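Cytochrome c (Pseudomonas aeruginosa, PDB 6RTE) acts as the dihydro-heme d1 dehydrogenase NirN in heme d1 biosynthesis, an oxidoreductase that carries a heme c beside an eight-bladed beta-propeller. Local coordinates at residues Q266-A272 and V284-V289; L254-I258 and G300-A304. All blocks are in the same frame, centred on the assembly; numbering follows the deposited sequence.

Contact 1: Q266-A272 and V284-V289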
ATOM      1  N   GLN A 266      -2.366  26.050  -6.376  1.00 34.44           N
ATOM      2  CA  GLN A 266      -2.604  25.027  -7.396  1.00 33.21           C
ATOM      3  C   GLN A 266      -2.938  23.683  -6.744  1.00 28.68           C
ATOM      4  O   GLN A 266      -2.191  23.195  -5.896  1.00 28.84           O
ATOM      5  CB  GLN A 266      -1.388  24.873  -8.308  1.00 37.18           C
ATOM      6  CG  GLN A 266      -1.697  24.109  -9.606  1.00 43.95           C
ATOM      7  CD  GLN A 266      -0.584  24.186 -10.646  1.00 52.05           C
ATOM      8  OE1 GLN A 266       0.125  25.193 -10.761  1.00 55.89           O
ATOM      9  NE2 GLN A 266      -0.434  23.116 -11.418  1.00 53.85           N
ATOM     10  N   ALA A 267      -4.055  23.087  -7.163  1.00 27.00           N
ATOM     11  CA  ALA A 267      -4.513  21.831  -6.583  1.00 26.23           C
ATOM     12  C   ALA A 267      -3.584  20.676  -6.947  1.00 26.81           C
ATOM     13  O   ALA A 267      -2.961  20.661  -8.014  1.00 26.03           O
ATOM     14  CB  ALA A 267      -5.925  21.509  -7.072  1.00 26.89           C
ATOM     15  N   SER A 268      -3.516  19.686  -6.058  1.00 26.74           N
ATOM     16  CA  SER A 268      -2.692  18.514  -6.309  1.00 26.50           C
ATOM     17  C   SER A 268      -3.340  17.265  -5.738  1.00 24.44           C
ATOM     18  O   SER A 268      -4.056  17.316  -4.733  1.00 23.30           O
ATOM     19  CB  SER A 268      -1.291  18.675  -5.699  1.00 26.23           C
ATOM     20  OG  SER A 268      -0.503  17.518  -5.902  1.00 25.85           O
ATOM     21  N   ARG A 269      -3.053  16.136  -6.382  1.00 24.81           N
ATOM     22  CA  ARG A 269      -3.275  14.836  -5.780  1.00 23.93           C
ATOM     23  C   ARG A 269      -2.194  14.564  -4.737  1.00 22.92           C
ATOM     24  O   ARG A 269      -1.070  15.060  -4.843  1.00 22.01           O
ATOM     25  CB  ARG A 269      -3.244  13.743  -6.849  1.00 23.53           C
ATOM     26  CG  ARG A 269      -4.318  13.872  -7.906  1.00 24.44           C
ATOM     27  CD  ARG A 269      -4.068  12.925  -9.082  1.00 26.02           C
ATOM     28  NE  ARG A 269      -2.901  13.342  -9.865  1.00 27.65           N
ATOM     29  CZ  ARG A 269      -2.428  12.678 -10.913  1.00 30.42           C
ATOM     30  NH1 ARG A 269      -3.027  11.567 -11.326  1.00 33.75           N
ATOM     31  NH2 ARG A 269      -1.365  13.136 -11.553  1.00 32.29           N
ATOM     32  N   VAL A 270      -2.547  13.791  -3.717  1.00 23.21           N
ATOM     33  CA  VAL A 270      -1.566  13.302  -2.752  1.00 23.40           C
ATOM     34  C   VAL A 270      -1.058  11.966  -3.262  1.00 23.00           C
ATOM     35  O   VAL A 270      -1.846  11.051  -3.502  1.00 23.83           O
ATOM     36  CB  VAL A 270      -2.169  13.158  -1.344  1.00 23.36           C
ATOM     37  CG1 VAL A 270      -1.149  12.506  -0.420  1.00 22.52           C
ATOM     38  CG2 VAL A 270      -2.583  14.525  -0.796  1.00 24.61           C
ATOM     39  N   SER A 271       0.264  11.842  -3.414  1.00 23.44           N
ATOM     40  CA  SER A 271       0.819  10.581  -3.871  1.00 25.34           C
ATOM     41  C   SER A 271       0.893   9.550  -2.743  1.00 25.58           C
ATOM     42  O   SER A 271       0.514   8.388  -2.933  1.00 24.64           O
ATOM     43  CB  SER A 271       2.200  10.803  -4.472  1.00 29.07           C
ATOM     44  OG  SER A 271       2.687   9.560  -4.943  1.00 33.14           O
ATOM     45  N   ALA A 272       1.381   9.954  -1.570  1.00 25.25           N
ATOM     46  CA  ALA A 272       1.507   9.032  -0.443  1.00 24.58           C
ATOM     47  C   ALA A 272       1.748   9.822   0.834  1.00 24.61           C
ATOM     48  O   ALA A 272       2.341  10.908   0.805  1.00 24.72           O
ATOM     49  CB  ALA A 272       2.654   8.034  -0.672  1.00 25.11           C
ATOM     50  N   VAL A 284       4.318  14.111   3.559  1.00 24.17           N
ATOM     51  CA  VAL A 284       3.349  13.952   2.483  1.00 23.89           C
ATOM     52  C   VAL A 284       4.027  14.223   1.145  1.00 25.28           C
ATOM     53  O   VAL A 284       4.646  15.283   0.953  1.00 26.60           O
ATOM     54  CB  VAL A 284       2.137  14.888   2.676  1.00 23.44           C
ATOM     55  CG1 VAL A 284       1.121  14.704   1.546  1.00 21.65           C
ATOM     56  CG2 VAL A 284       1.489  14.635   4.042  1.00 24.62           C
ATOM     57  N   ALA A 285       3.885  13.278   0.218  1.00 24.03           N
ATOM     58  CA  ALA A 285       4.337  13.428  -1.159  1.00 24.15           C
ATOM     59  C   ALA A 285       3.176  13.908  -2.019  1.00 22.82           C
ATOM     60  O   ALA A 285       2.103  13.296  -2.005  1.00 23.67           O
ATOM     61  CB  ALA A 285       4.871  12.110  -1.708  1.00 24.93           C
ATOM     62  N   LEU A 286       3.392  14.997  -2.751  1.00 23.80           N
ATOM     63  CA  LEU A 286       2.368  15.600  -3.601  1.00 25.28           C
ATOM     64  C   LEU A 286       2.652  15.333  -5.077  1.00 26.56           C
ATOM     65  O   LEU A 286       3.757  15.577  -5.570  1.00 26.38           O
ATOM     66  CB  LEU A 286       2.277  17.109  -3.356  1.00 27.26           C
ATOM     67  CG  LEU A 286       1.811  17.460  -1.948  1.00 28.09           C
ATOM     68  CD1 LEU A 286       1.880  18.959  -1.723  1.00 29.88           C
ATOM     69  CD2 LEU A 286       0.380  16.936  -1.678  1.00 27.51           C
ATOM     70  N   LYS A 287       1.620  14.880  -5.787  1.00 27.00           N
ATOM     71  CA  LYS A 287       1.780  14.399  -7.154  1.00 29.68           C
ATOM     72  C   LYS A 287       2.037  15.532  -8.142  1.00 28.24           C
ATOM     73  O   LYS A 287       2.840  15.378  -9.070  1.00 28.85           O
ATOM     74  CB  LYS A 287       0.514  13.624  -7.546  1.00 32.83           C
ATOM     75  CG  LYS A 287       0.625  12.747  -8.744  1.00 38.65           C
ATOM     76  CD  LYS A 287       1.560  11.595  -8.487  1.00 41.88           C
ATOM     77  CE  LYS A 287       1.714  10.770  -9.744  1.00 43.19           C
ATOM     78  NZ  LYS A 287       3.018  10.069  -9.756  1.00 43.93           N
ATOM     79  N   ASP A 288       1.377  16.680  -7.968  1.00 28.71           N
ATOM     80  CA  ASP A 288       1.207  17.631  -9.070  1.00 29.97           C
ATOM     81  C   ASP A 288       1.756  19.021  -8.799  1.00 30.45           C
ATOM     82  O   ASP A 288       1.573  19.917  -9.631  1.00 29.71           O
ATOM     83  CB  ASP A 288      -0.277  17.738  -9.426  1.00 28.89           C
ATOM     84  CG  ASP A 288      -0.872  16.408  -9.742  1.00 26.04           C
ATOM     85  OD1 ASP A 288      -0.377  15.761 -10.686  1.00 24.64           O
ATOM     86  OD2 ASP A 288      -1.805  15.998  -9.023  1.00 25.05           O
ATOM     87  N   VAL A 289       2.442  19.233  -7.680  1.00 29.83           N
ATOM     88  CA  VAL A 289       3.043  20.523  -7.384  1.00 30.24           C
ATOM     89  C   VAL A 289       4.480  20.299  -6.920  1.00 28.98           C
ATOM     90  O   VAL A 289       4.872  19.197  -6.532  1.00 29.18           O
ATOM     91  CB  VAL A 289       2.242  21.301  -6.314  1.00 29.90           C
ATOM     92  CG1 VAL A 289       0.892  21.739  -6.890  1.00 31.06           C
ATOM     93  CG2 VAL A 289       2.048  20.454  -5.070  1.00 28.62           C
TER

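Contact 2: L254-I258 and G300-A304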
ATOM      1  N   LEU A 254     -14.009  12.175  11.950  1.00 21.26           N
ATOM      2  CA  LEU A 254     -13.321  13.199  11.164  1.00 20.21           C
ATOM      3  C   LEU A 254     -12.785  14.309  12.064  1.00 19.46           C
ATOM      4  O   LEU A 254     -13.525  14.895  12.864  1.00 19.78           O
ATOM      5  CB  LEU A 254     -14.263  13.806  10.129  1.00 20.37           C
ATOM      6  CG  LEU A 254     -13.638  14.947   9.314  1.00 19.79           C
ATOM      7  CD1 LEU A 254     -12.400  14.488   8.571  1.00 20.90           C
ATOM      8  CD2 LEU A 254     -14.669  15.525   8.341  1.00 18.93           C
ATOM      9  N   VAL A 255     -11.504  14.616  11.918  1.00 18.85           N
ATOM     10  CA  VAL A 255     -10.912  15.774  12.552  1.00 20.75           C
ATOM     11  C   VAL A 255     -10.856  16.971  11.596  1.00 21.52           C
ATOM     12  O   VAL A 255     -11.309  18.061  11.933  1.00 22.85           O
ATOM     13  CB  VAL A 255      -9.514  15.423  13.108  1.00 19.68           C
ATOM     14  CG1 VAL A 255      -8.903  16.625  13.816  1.00 20.30           C
ATOM     15  CG2 VAL A 255      -9.621  14.223  14.062  1.00 19.60           C
ATOM     16  N   GLN A 256     -10.298  16.793  10.402  0.60 22.41           N
ATOM     17  CA  GLN A 256     -10.190  17.928   9.487  0.60 23.57           C
ATOM     18  C   GLN A 256      -9.822  17.452   8.087  0.60 20.93           C
ATOM     19  O   GLN A 256      -9.002  16.544   7.925  0.60 20.51           O
ATOM     20  CB  GLN A 256      -9.148  18.938  10.000  0.60 26.17           C
ATOM     21  CG  GLN A 256      -9.339  20.363   9.483  0.60 30.27           C
ATOM     22  CD  GLN A 256      -8.453  21.374  10.205  0.60 31.39           C
ATOM     23  OE1 GLN A 256      -8.332  21.353  11.433  0.60 32.26           O
ATOM     24  NE2 GLN A 256      -7.837  22.268   9.439  0.60 32.59           N
ATOM     25  N   VAL A 257     -10.437  18.083   7.090  1.00 22.28           N
ATOM     26  CA  VAL A 257     -10.119  17.868   5.677  1.00 23.55           C
ATOM     27  C   VAL A 257      -9.101  18.933   5.283  1.00 24.68           C
ATOM     28  O   VAL A 257      -9.367  20.136   5.429  1.00 26.43           O
ATOM     29  CB  VAL A 257     -11.376  17.970   4.796  1.00 23.11           C
ATOM     30  CG1 VAL A 257     -11.014  17.850   3.314  1.00 24.70           C
ATOM     31  CG2 VAL A 257     -12.401  16.915   5.190  1.00 22.06           C
ATOM     32  N   ILE A 258      -7.940  18.507   4.806  1.00 24.75           N
ATOM     33  CA  ILE A 258      -6.884  19.441   4.408  1.00 25.93           C
ATOM     34  C   ILE A 258      -6.708  19.405   2.891  1.00 26.62           C
ATOM     35  O   ILE A 258      -6.131  18.449   2.360  1.00 25.77           O
ATOM     36  CB  ILE A 258      -5.554  19.119   5.116  1.00 27.64           C
ATOM     37  CG1 ILE A 258      -5.745  19.052   6.639  1.00 30.01           C
ATOM     38  CG2 ILE A 258      -4.519  20.168   4.756  1.00 28.09           C
ATOM     39  CD1 ILE A 258      -4.543  18.470   7.390  1.00 32.35           C
ATOM     40  N   GLY A 300      -0.118  18.541  18.839  1.00 23.99           N
ATOM     41  CA  GLY A 300      -1.541  18.342  18.655  1.00 25.60           C
ATOM     42  C   GLY A 300      -1.898  18.016  17.223  1.00 24.79           C
ATOM     43  O   GLY A 300      -1.036  17.731  16.379  1.00 24.31           O
ATOM     44  N   LYS A 301      -3.211  18.046  16.945  1.00 24.37           N
ATOM     45  CA  LYS A 301      -3.726  17.558  15.672  1.00 22.53           C
ATOM     46  C   LYS A 301      -2.941  18.204  14.522  1.00 23.10           C
ATOM     47  O   LYS A 301      -2.800  19.439  14.488  1.00 22.51           O
ATOM     48  CB  LYS A 301      -5.223  17.847  15.542  1.00 22.85           C
ATOM     49  CG  LYS A 301      -5.621  19.269  15.849  1.00 23.61           C
ATOM     50  CD  LYS A 301      -7.113  19.467  15.663  1.00 25.54           C
ATOM     51  CE  LYS A 301      -7.521  20.905  15.983  1.00 28.29           C
ATOM     52  NZ  LYS A 301      -8.981  21.106  15.791  1.00 30.74           N
ATOM     53  N   PRO A 302      -2.359  17.409  13.619  1.00 22.89           N
ATOM     54  CA  PRO A 302      -1.480  17.979  12.590  1.00 24.53           C
ATOM     55  C   PRO A 302      -2.280  18.542  11.420  1.00 24.49           C
ATOM     56  O   PRO A 302      -2.565  17.834  10.455  1.00 24.43           O
ATOM     57  CB  PRO A 302      -0.610  16.785  12.173  1.00 23.77           C
ATOM     58  CG  PRO A 302      -1.472  15.583  12.430  1.00 23.60           C
ATOM     59  CD  PRO A 302      -2.327  15.930  13.634  1.00 23.01           C
ATOM     60  N   VAL A 303      -2.656  19.814  11.508  1.00 26.97           N
ATOM     61  CA  VAL A 303      -3.548  20.417  10.527  1.00 29.55           C
ATOM     62  C   VAL A 303      -2.880  21.528   9.730  1.00 32.18           C
ATOM     63  O   VAL A 303      -3.523  22.105   8.850  1.00 34.63           O
ATOM     64  CB  VAL A 303      -4.839  20.935  11.193  1.00 32.50           C
ATOM     65  CG1 VAL A 303      -5.685  19.761  11.714  1.00 34.13           C
ATOM     66  CG2 VAL A 303      -4.518  21.899  12.324  1.00 32.23           C
ATOM     67  N   ALA A 304      -1.610  21.825   9.982  1.00 31.70           N
ATOM     68  CA  ALA A 304      -0.916  22.909   9.282  1.00 35.01           C
ATOM     69  C   ALA A 304       0.397  22.408   8.698  1.00 34.70           C
ATOM     70  O   ALA A 304       1.327  22.080   9.464  1.00 37.27           O
ATOM     71  CB  ALA A 304      -0.670  24.087  10.224  1.00 38.97           C
TER
HETATM   72  O   HOH W   1     -10.668  20.032  13.764  1.00 74.76           O
HETATM   73  O   HOH W   2      -8.178  23.269  13.307  1.00 74.83           O

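Contact 1: Q266-A272 and V284-V289
V284 meets V270 at the open end of a beta hairpin, where strands 270-276 and 281-286 pair antiparallel as the first two strands of one propeller blade; the methyls V284 CG1 and V270 CG1 touch at 3.7 Å. The next residue, A285, marks a classic beta bulge: its carbonyl O takes the amide of S271 at 2.7 Å and, weakly, that of A272, while its own N donates to A272 O. Both bulge residues thus share one partner, and the register slips by one. L286 returns to the face of V270, forming a non-hydrogen-bonded pair in which CD2 rests against V270 CG2.

Beyond the strand, K287 N donates to R269 O at 2.9 Å. S268 OG reaches the same oxygen from the opposite face of its plane. With CG anti to the backbone N (chi1 -164°), K287 lays that methylene over one face of the R269 guanidinium, whose cation-pi partner is Y239; the bend at chi2 then leads the chain away. D288 adds further polar contacts. Its N donates to S268 OG at 2.9 Å, so this hydroxyl bridges two backbones. Its carboxylate is gripped side-on by R269, the two planes only 7° apart, NE donating to the syn lone pair of OD2 and NH2 to that of OD1. OD2 also receives the R269 backbone N on its anti side, which fixes the carboxylate from two directions and probably favours its charged form. Finally, V289 turns both methyls to S268 CB, CG2 at 3.8 Å, while its CG1 also lies 3.6 Å from Q266 O.

Contact 2: L254-I258 and G300-A304
V303 packs against Q256 where two blades of the beta-propeller adjoin: strand 254-259 is an edge strand of one four-stranded sheet, and residues 300-304 belong to the loop joining the last two strands of the next. No direct hydrogen bond crosses the contact, so van der Waals touches and water carry it.

The V303 and Q256 side chains cross at about a right angle, with V303 CG1 3.1 Å from Q256 OE1. The glutamine gets there with CG anti to its N (chi1 -156°) and an extended chain beyond; two conformers were modelled, so this short approach holds for one of them and is uncertain. Deeper in, I258 sends CD1 against the backbone of the loop, 3.8 Å from V303 CA and 3.7 Å from P302 O. That carbonyl, in the inverse gamma turn centred on P302, is buried without a polar partner. V255 CG1 touches K301 CD at 3.8 Å, and W233 lies against both of these side chains.

The water-mediated part depends on the ammonium of K301, carried across by a straight chain. One water accepts from K301 NZ and donates to V255 O, both at 2.8 Å, tying the lysine to the classic bulge that V255 and Q256 form opposite L246. A second water donates to Q256 OE1 at 2.7 Å, equally provisional, while its bond from K301 NZ is weak, at 3.4 Å.

In the fold
Together the two contacts illustrate how a propeller is held within a blade and between blades. Contact 1 pairs the first two strands of one blade; contact 2 sets the loop before that blade's last strand against the last strand of the preceding blade. Their centres lie about 17 Å apart and their nearest atoms about 6 Å, without touching. Strands 254-259 and 270-276 follow each other in sequence. L244 and W293 serve both: V270 and V284 touch L244, I258 pairs with its backbone, and W293 meets V284, L286 and I258. The heme c pocket draws on residues between 46 and 198, so neither contact supplies any of it. A butanediol, probably from crystallisation, lies about 4 Å from the V255 side chain.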